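Local coordinates for protein citrate synthase (Sulfolobus solfataricus, PDB 1O7X) that is an enzyme of the citrate synthase family, built as a predominantly helical dimer of two identical subunits, at residues D91-L96 against M329-F334; A101-I106 against D201-L206. All blocks are in the same frame, centred on the assembly; numbering follows the deposited sequence.

Contact 1: residues D91-L96 against M329-F334; sequences DAIGLL and MFTALF
Ala-92, Ile-93 and Leu-96 meet Met-329, Thr-331 and Ala-332 with no flat group between them. The rings of Phe-330 and Phe-334 are spent elsewhere, in edge-to-face pairs with Phe-226 and Tyr-180. The carboxylate of Asp-91, also apart from the interface, N-caps helix 92-106: Ile-93 N lies 2.6 Å from Asp-91 OD1 and meets it nearly along the C-O axis.

Methyl groups do most of the touching. Bent at chi2 and chi3, the Met-329 chain starts away from the opposite helix but brings its CE back to Ala-92 CB, 3.3 Å away. Ile-93 CG1 lies beside its own backbone N (chi1 -64°), and from there CD1 extends to Thr-331 CG2 at 3.7 Å, the two side chains crossing at about a right angle. The same CD1 is 3.7 Å from Ala-332 N. One turn on, Leu-96 CD2 presses against Ala-332 CB (3.9 Å). Leu-210 and Leu-213 of helix 202-213 continue this apolar layer.

The short axes of helices 92-96 and 330-334 approach to 9.5 Å, their directions 43° apart. No hydrogen bond joins the two segments, and Thr-331 offers its methyl here while OG1 is hydrogen-bonded to Glu-223 and to Gly-220 N. Cohesion between these two helices therefore rests on dispersion and the burial of aliphatic surface.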
ATOM      1  N   ASP A  91     -14.206   2.357  -8.751  1.00 31.47           N
ATOM      2  CA  ASP A  91     -13.579   3.643  -8.530  1.00 31.41           C
ATOM      3  C   ASP A  91     -12.293   3.620  -9.376  1.00 29.41           C
ATOM      4  O   ASP A  91     -11.689   2.568  -9.602  1.00 28.67           O
ATOM      5  CB  ASP A  91     -13.337   3.900  -7.065  1.00 34.78           C
ATOM      6  CG  ASP A  91     -12.520   5.125  -6.721  1.00 37.78           C
ATOM      7  OD1 ASP A  91     -11.428   5.404  -7.275  1.00 38.64           O
ATOM      8  OD2 ASP A  91     -13.008   5.857  -5.821  1.00 40.22           O
ATOM      9  N   ALA A  92     -11.856   4.809  -9.783  1.00 26.68           N
ATOM     10  CA  ALA A  92     -10.749   4.964 -10.700  1.00 24.60           C
ATOM     11  C   ALA A  92      -9.409   4.743 -10.022  1.00 23.50           C
ATOM     12  O   ALA A  92      -8.457   4.204 -10.644  1.00 23.64           O
ATOM     13  CB  ALA A  92     -10.850   6.293 -11.429  1.00 23.94           C
ATOM     14  N   ILE A  93      -9.360   5.102  -8.749  1.00 21.59           N
ATOM     15  CA  ILE A  93      -8.105   4.872  -8.003  1.00 21.91           C
ATOM     16  C   ILE A  93      -7.888   3.371  -7.826  1.00 22.32           C
ATOM     17  O   ILE A  93      -6.762   2.886  -7.902  1.00 21.99           O
ATOM     18  CB  ILE A  93      -8.128   5.609  -6.658  1.00 20.48           C
ATOM     19  CG1 ILE A  93      -8.183   7.116  -6.856  1.00 19.85           C
ATOM     20  CG2 ILE A  93      -6.976   5.175  -5.761  1.00 19.99           C
ATOM     21  CD1 ILE A  93      -7.351   7.762  -7.945  1.00 18.50           C
ATOM     22  N   GLY A  94      -8.985   2.632  -7.653  1.00 23.15           N
ATOM     23  CA  GLY A  94      -9.045   1.202  -7.484  1.00 23.18           C
ATOM     24  C   GLY A  94      -8.465   0.532  -8.724  1.00 24.26           C
ATOM     25  O   GLY A  94      -7.617  -0.364  -8.667  1.00 23.63           O
ATOM     26  N   LEU A  95      -8.946   1.027  -9.870  1.00 25.26           N
ATOM     27  CA  LEU A  95      -8.479   0.476 -11.148  1.00 25.82           C
ATOM     28  C   LEU A  95      -7.000   0.788 -11.262  1.00 27.26           C
ATOM     29  O   LEU A  95      -6.290  -0.066 -11.757  1.00 29.42           O
ATOM     30  CB  LEU A  95      -9.236   1.006 -12.347  1.00 26.11           C
ATOM     31  CG  LEU A  95     -10.703   0.671 -12.594  1.00 25.82           C
ATOM     32  CD1 LEU A  95     -11.256   1.420 -13.801  1.00 24.71           C
ATOM     33  CD2 LEU A  95     -10.912  -0.815 -12.821  1.00 25.41           C
ATOM     34  N   LEU A  96      -6.523   1.958 -10.829  1.00 28.09           N
ATOM     35  CA  LEU A  96      -5.109   2.288 -10.910  1.00 27.20           C
ATOM     36  C   LEU A  96      -4.323   1.291 -10.071  1.00 27.00           C
ATOM     37  O   LEU A  96      -3.458   0.604 -10.615  1.00 26.72           O
ATOM     38  CB  LEU A  96      -4.882   3.716 -10.469  1.00 28.45           C
ATOM     39  CG  LEU A  96      -4.568   4.874 -11.390  1.00 28.18           C
ATOM     40  CD1 LEU A  96      -4.435   4.498 -12.856  1.00 27.51           C
ATOM     41  CD2 LEU A  96      -5.601   5.980 -11.177  1.00 27.43           C
ATOM     42  N   MET A 329     -12.708  11.268 -12.894  1.00 24.25           N
ATOM     43  CA  MET A 329     -11.287  11.172 -13.148  1.00 24.37           C
ATOM     44  C   MET A 329     -10.454  12.095 -12.259  1.00 24.12           C
ATOM     45  O   MET A 329      -9.240  11.865 -12.199  1.00 25.43           O
ATOM     46  CB  MET A 329     -10.970  11.502 -14.606  1.00 25.61           C
ATOM     47  CG  MET A 329     -11.215  10.363 -15.606  1.00 27.38           C
ATOM     48  SD  MET A 329     -10.020   9.052 -15.289  1.00 27.48           S
ATOM     49  CE  MET A 329     -10.940   7.927 -14.318  1.00 28.55           C
ATOM     50  N   PHE A 330     -10.995  13.078 -11.576  1.00 21.72           N
ATOM     51  CA  PHE A 330     -10.295  14.048 -10.784  1.00 21.94           C
ATOM     52  C   PHE A 330      -9.153  13.615  -9.904  1.00 22.16           C
ATOM     53  O   PHE A 330      -8.002  13.984 -10.194  1.00 23.14           O
ATOM     54  CB  PHE A 330     -11.310  14.911 -10.003  1.00 22.31           C
ATOM     55  CG  PHE A 330     -12.137  15.839 -10.874  1.00 21.06           C
ATOM     56  CD1 PHE A 330     -12.128  15.790 -12.252  1.00 19.05           C
ATOM     57  CD2 PHE A 330     -12.977  16.753 -10.253  1.00 20.37           C
ATOM     58  CE1 PHE A 330     -12.901  16.622 -13.010  1.00 18.50           C
ATOM     59  CE2 PHE A 330     -13.766  17.600 -11.012  1.00 20.19           C
ATOM     60  CZ  PHE A 330     -13.729  17.538 -12.382  1.00 19.93           C
ATOM     61  N   THR A 331      -9.327  12.823  -8.868  1.00 23.01           N
ATOM     62  CA  THR A 331      -8.253  12.229  -8.080  1.00 22.99           C
ATOM     63  C   THR A 331      -7.285  11.457  -8.969  1.00 23.12           C
ATOM     64  O   THR A 331      -6.089  11.419  -8.666  1.00 23.33           O
ATOM     65  CB  THR A 331      -8.822  11.279  -6.999  1.00 22.75           C
ATOM     66  OG1 THR A 331      -9.912  11.963  -6.376  1.00 23.62           O
ATOM     67  CG2 THR A 331      -7.865  10.836  -5.905  1.00 21.52           C
ATOM     68  N   ALA A 332      -7.743  10.824 -10.043  1.00 23.79           N
ATOM     69  CA  ALA A 332      -6.831  10.094 -10.917  1.00 25.91           C
ATOM     70  C   ALA A 332      -5.875  11.050 -11.619  1.00 26.58           C
ATOM     71  O   ALA A 332      -4.709  10.735 -11.797  1.00 26.98           O
ATOM     72  CB  ALA A 332      -7.591   9.282 -11.953  1.00 26.18           C
ATOM     73  N   LEU A 333      -6.400  12.206 -12.017  1.00 27.17           N
ATOM     74  CA  LEU A 333      -5.647  13.258 -12.681  1.00 28.10           C
ATOM     75  C   LEU A 333      -4.621  13.767 -11.663  1.00 29.19           C
ATOM     76  O   LEU A 333      -3.440  13.939 -12.017  1.00 29.01           O
ATOM     77  CB  LEU A 333      -6.582  14.328 -13.260  1.00 28.55           C
ATOM     78  CG  LEU A 333      -7.339  13.913 -14.528  1.00 29.14           C
ATOM     79  CD1 LEU A 333      -8.467  14.857 -14.922  1.00 29.09           C
ATOM     80  CD2 LEU A 333      -6.429  13.719 -15.738  1.00 28.72           C
ATOM     81  N   PHE A 334      -5.060  13.923 -10.403  1.00 27.90           N
ATOM     82  CA  PHE A 334      -4.106  14.314  -9.371  1.00 28.13           C
ATOM     83  C   PHE A 334      -3.014  13.251  -9.227  1.00 28.92           C
ATOM     84  O   PHE A 334      -1.828  13.579  -9.167  1.00 28.91           O
ATOM     85  CB  PHE A 334      -4.833  14.582  -8.062  1.00 27.42           C
ATOM     86  CG  PHE A 334      -3.970  14.634  -6.841  1.00 28.72           C
ATOM     87  CD1 PHE A 334      -3.470  15.843  -6.365  1.00 29.06           C
ATOM     88  CD2 PHE A 334      -3.668  13.475  -6.135  1.00 29.01           C
ATOM     89  CE1 PHE A 334      -2.690  15.891  -5.222  1.00 28.91           C
ATOM     90  CE2 PHE A 334      -2.885  13.515  -4.995  1.00 29.04           C
ATOM     91  CZ  PHE A 334      -2.386  14.721  -4.540  1.00 29.05           C
TER

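Contact 2: residues A101-I106 against D201-L206; sequences AALASI and DMYSSL
Tyr-203 lays one face of its ring against Leu-103 where two helices of the mainly helical citrate synthase fold pack nearly antiparallel. The short axes of 101-106 and 202-206 approach to 8.1 Å, with a signed crossing angle of -159°.

Leu-103 CB stands over the ring, 3.9 Å from the centroid of Tyr-203 and 15° off the normal, a CH-pi contact set somewhat toward the rim. Farther along the same side chain, Leu-103 CD1 reaches Tyr-203 CE2, so the leucine follows the CD2-CE2 side of the ring. Tyr-203 has CG anti to its carbonyl carbon, which lays the ring across Leu-103, the two side chains crossing obliquely, while CB remains between the backbones. There Tyr-203 CB meets Ala-104 CB at 3.6 Å. The small alanine suits this close point, where the CA atoms of Ala-104 and Tyr-203 are 4.9 Å apart. Ala-104 CB also faces a polar group formed by the helix start opposite, lying 3.5 Å from Ser-204 OG and 3.6 Å from Asp-201 OD2.

Asp-201 is the N-cap of helix 202-213. With its CG between the backbone N and the carbonyl carbon, the carboxylate folds back over the first turn. On its other oxygen, OD1, it forms a salt bridge to Lys-214 of the second subunit, and Ser-204 OG is hydrogen-bonded to Glu-97 of that subunit. The helix start thus belongs to the dimer interface as well, and the lysine probably stabilises the negative charge of the buried aspartate. The capping bond itself, from Ser-204 N to Asp-201 OD2, is 2.8 Å long, and its donor approaches from above the carboxylate plane, 46° out of it.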
ATOM      1  N   ALA A 101      -0.253  -2.817  -9.448  1.00 27.29           N
ATOM      2  CA  ALA A 101       0.017  -4.156  -8.952  1.00 25.66           C
ATOM      3  C   ALA A 101       0.296  -5.072 -10.145  1.00 25.24           C
ATOM      4  O   ALA A 101       1.262  -5.860 -10.122  1.00 25.08           O
ATOM      5  CB  ALA A 101      -1.115  -4.702  -8.093  1.00 25.22           C
ATOM      6  N   ALA A 102      -0.509  -4.963 -11.214  1.00 24.38           N
ATOM      7  CA  ALA A 102      -0.196  -5.868 -12.345  1.00 24.87           C
ATOM      8  C   ALA A 102       1.222  -5.580 -12.798  1.00 24.56           C
ATOM      9  O   ALA A 102       2.060  -6.469 -12.659  1.00 22.30           O
ATOM     10  CB  ALA A 102      -1.275  -5.940 -13.391  1.00 23.85           C
ATOM     11  N   LEU A 103       1.602  -4.346 -13.110  1.00 27.38           N
ATOM     12  CA  LEU A 103       2.987  -4.017 -13.467  1.00 28.84           C
ATOM     13  C   LEU A 103       4.062  -4.409 -12.457  1.00 29.56           C
ATOM     14  O   LEU A 103       5.181  -4.831 -12.803  1.00 28.61           O
ATOM     15  CB  LEU A 103       3.066  -2.510 -13.732  1.00 28.93           C
ATOM     16  CG  LEU A 103       2.508  -2.010 -15.073  1.00 27.90           C
ATOM     17  CD1 LEU A 103       2.268  -0.509 -15.029  1.00 26.10           C
ATOM     18  CD2 LEU A 103       3.500  -2.386 -16.155  1.00 27.68           C
ATOM     19  N   ALA A 104       3.793  -4.337 -11.161  1.00 31.58           N
ATOM     20  CA  ALA A 104       4.776  -4.701 -10.149  1.00 34.13           C
ATOM     21  C   ALA A 104       5.158  -6.175 -10.253  1.00 36.50           C
ATOM     22  O   ALA A 104       6.323  -6.538 -10.105  1.00 37.17           O
ATOM     23  CB  ALA A 104       4.241  -4.412  -8.758  1.00 32.67           C
ATOM     24  N   SER A 105       4.177  -7.034 -10.510  1.00 39.49           N
ATOM     25  CA  SER A 105       4.454  -8.461 -10.563  1.00 42.19           C
ATOM     26  C   SER A 105       4.980  -8.880 -11.914  1.00 44.23           C
ATOM     27  O   SER A 105       5.666  -9.905 -11.936  1.00 46.37           O
ATOM     28  CB  SER A 105       3.282  -9.274 -10.042  1.00 42.07           C
ATOM     29  OG  SER A 105       2.190  -9.342 -10.918  1.00 42.96           O
ATOM     30  N   ILE A 106       4.845  -8.133 -12.977  1.00 46.80           N
ATOM     31  CA  ILE A 106       5.420  -8.485 -14.269  1.00 49.68           C
ATOM     32  C   ILE A 106       6.880  -8.061 -14.344  1.00 53.05           C
ATOM     33  O   ILE A 106       7.677  -8.576 -15.121  1.00 53.97           O
ATOM     34  CB  ILE A 106       4.635  -7.773 -15.397  1.00 48.41           C
ATOM     35  CG1 ILE A 106       3.337  -8.517 -15.725  1.00 47.99           C
ATOM     36  CG2 ILE A 106       5.443  -7.596 -16.658  1.00 47.33           C
ATOM     37  CD1 ILE A 106       2.330  -7.709 -16.509  1.00 46.86           C
ATOM     38  N   ASP A 201       9.464  -2.919  -4.640  1.00 23.37           N
ATOM     39  CA  ASP A 201       9.713  -2.212  -5.894  1.00 23.15           C
ATOM     40  C   ASP A 201       8.969  -0.892  -5.979  1.00 24.32           C
ATOM     41  O   ASP A 201       8.142  -0.529  -5.134  1.00 23.44           O
ATOM     42  CB  ASP A 201       9.429  -3.257  -6.973  1.00 21.77           C
ATOM     43  CG  ASP A 201       7.937  -3.501  -7.029  1.00 22.36           C
ATOM     44  OD1 ASP A 201       7.475  -4.277  -6.164  1.00 22.48           O
ATOM     45  OD2 ASP A 201       7.307  -2.819  -7.869  1.00 22.61           O
ATOM     46  N   MET A 202       9.207  -0.113  -7.038  1.00 26.33           N
ATOM     47  CA  MET A 202       8.631   1.214  -7.205  1.00 26.97           C
ATOM     48  C   MET A 202       7.165   1.091  -7.554  1.00 27.62           C
ATOM     49  O   MET A 202       6.348   1.850  -7.008  1.00 28.93           O
ATOM     50  CB  MET A 202       9.400   2.074  -8.199  1.00 26.97           C
ATOM     51  CG  MET A 202      10.790   2.442  -7.722  1.00 27.46           C
ATOM     52  SD  MET A 202      11.688   3.629  -8.754  1.00 28.37           S
ATOM     53  CE  MET A 202      11.387   2.995 -10.367  1.00 28.20           C
ATOM     54  N   TYR A 203       6.830   0.099  -8.383  1.00 27.97           N
ATOM     55  CA  TYR A 203       5.415  -0.102  -8.732  1.00 26.71           C
ATOM     56  C   TYR A 203       4.635  -0.504  -7.486  1.00 26.29           C
ATOM     57  O   TYR A 203       3.542   0.001  -7.228  1.00 26.51           O
ATOM     58  CB  TYR A 203       5.193  -1.136  -9.796  1.00 27.20           C
ATOM     59  CG  TYR A 203       5.695  -0.808 -11.178  1.00 29.20           C
ATOM     60  CD1 TYR A 203       6.775  -1.510 -11.702  1.00 29.06           C
ATOM     61  CD2 TYR A 203       5.087   0.160 -11.969  1.00 30.61           C
ATOM     62  CE1 TYR A 203       7.249  -1.257 -12.957  1.00 30.42           C
ATOM     63  CE2 TYR A 203       5.558   0.418 -13.249  1.00 32.38           C
ATOM     64  CZ  TYR A 203       6.626  -0.307 -13.738  1.00 32.87           C
ATOM     65  OH  TYR A 203       7.120  -0.052 -15.009  1.00 35.26           O
ATOM     66  N   SER A 204       5.257  -1.334  -6.638  1.00 25.08           N
ATOM     67  CA  SER A 204       4.592  -1.666  -5.380  1.00 24.41           C
ATOM     68  C   SER A 204       4.432  -0.463  -4.465  1.00 25.23           C
ATOM     69  O   SER A 204       3.391  -0.291  -3.813  1.00 25.62           O
ATOM     70  CB  SER A 204       5.339  -2.825  -4.745  1.00 23.51           C
ATOM     71  OG  SER A 204       4.966  -4.030  -5.392  1.00 22.35           O
ATOM     72  N   SER A 205       5.415   0.450  -4.396  1.00 24.79           N
ATOM     73  CA  SER A 205       5.275   1.619  -3.520  1.00 23.30           C
ATOM     74  C   SER A 205       4.150   2.515  -4.021  1.00 22.14           C
ATOM     75  O   SER A 205       3.350   3.106  -3.301  1.00 18.10           O
ATOM     76  CB  SER A 205       6.629   2.313  -3.403  1.00 23.75           C
ATOM     77  OG  SER A 205       7.633   1.322  -3.429  1.00 24.09           O
ATOM     78  N   LEU A 206       4.078   2.606  -5.354  1.00 23.27           N
ATOM     79  CA  LEU A 206       2.972   3.372  -5.938  1.00 25.86           C
ATOM     80  C   LEU A 206       1.647   2.717  -5.544  1.00 25.66           C
ATOM     81  O   LEU A 206       0.729   3.384  -5.053  1.00 26.25           O
ATOM     82  CB  LEU A 206       3.202   3.539  -7.431  1.00 28.08           C
ATOM     83  CG  LEU A 206       4.122   4.694  -7.865  1.00 30.28           C
ATOM     84  CD1 LEU A 206       4.319   4.689  -9.378  1.00 30.98           C
ATOM     85  CD2 LEU A 206       3.555   6.041  -7.465  1.00 29.93           C
TER

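Overall arrangement
Helix 92-106 serves both contacts, giving its first turn to contact 1 and its last turns to contact 2. Their centres are about 17 Å apart and their nearest atoms about 5 Å, without touching; along the chain, contact 2 is nested inside the loop closed by contact 1. Helix 202-213 ties them together, since it begins in contact 2 and its later residues Leu-210 and Leu-213 pack on contact 1. The centre of contact 1 lies about 10 Å, that of contact 2 about 19 Å, from the chain centre. Both also reach the second subunit: Leu-95 packs on its Ser-105, 101-106 packs on its Met-86, and the salt bridge and hydrogen bond come from 201-206.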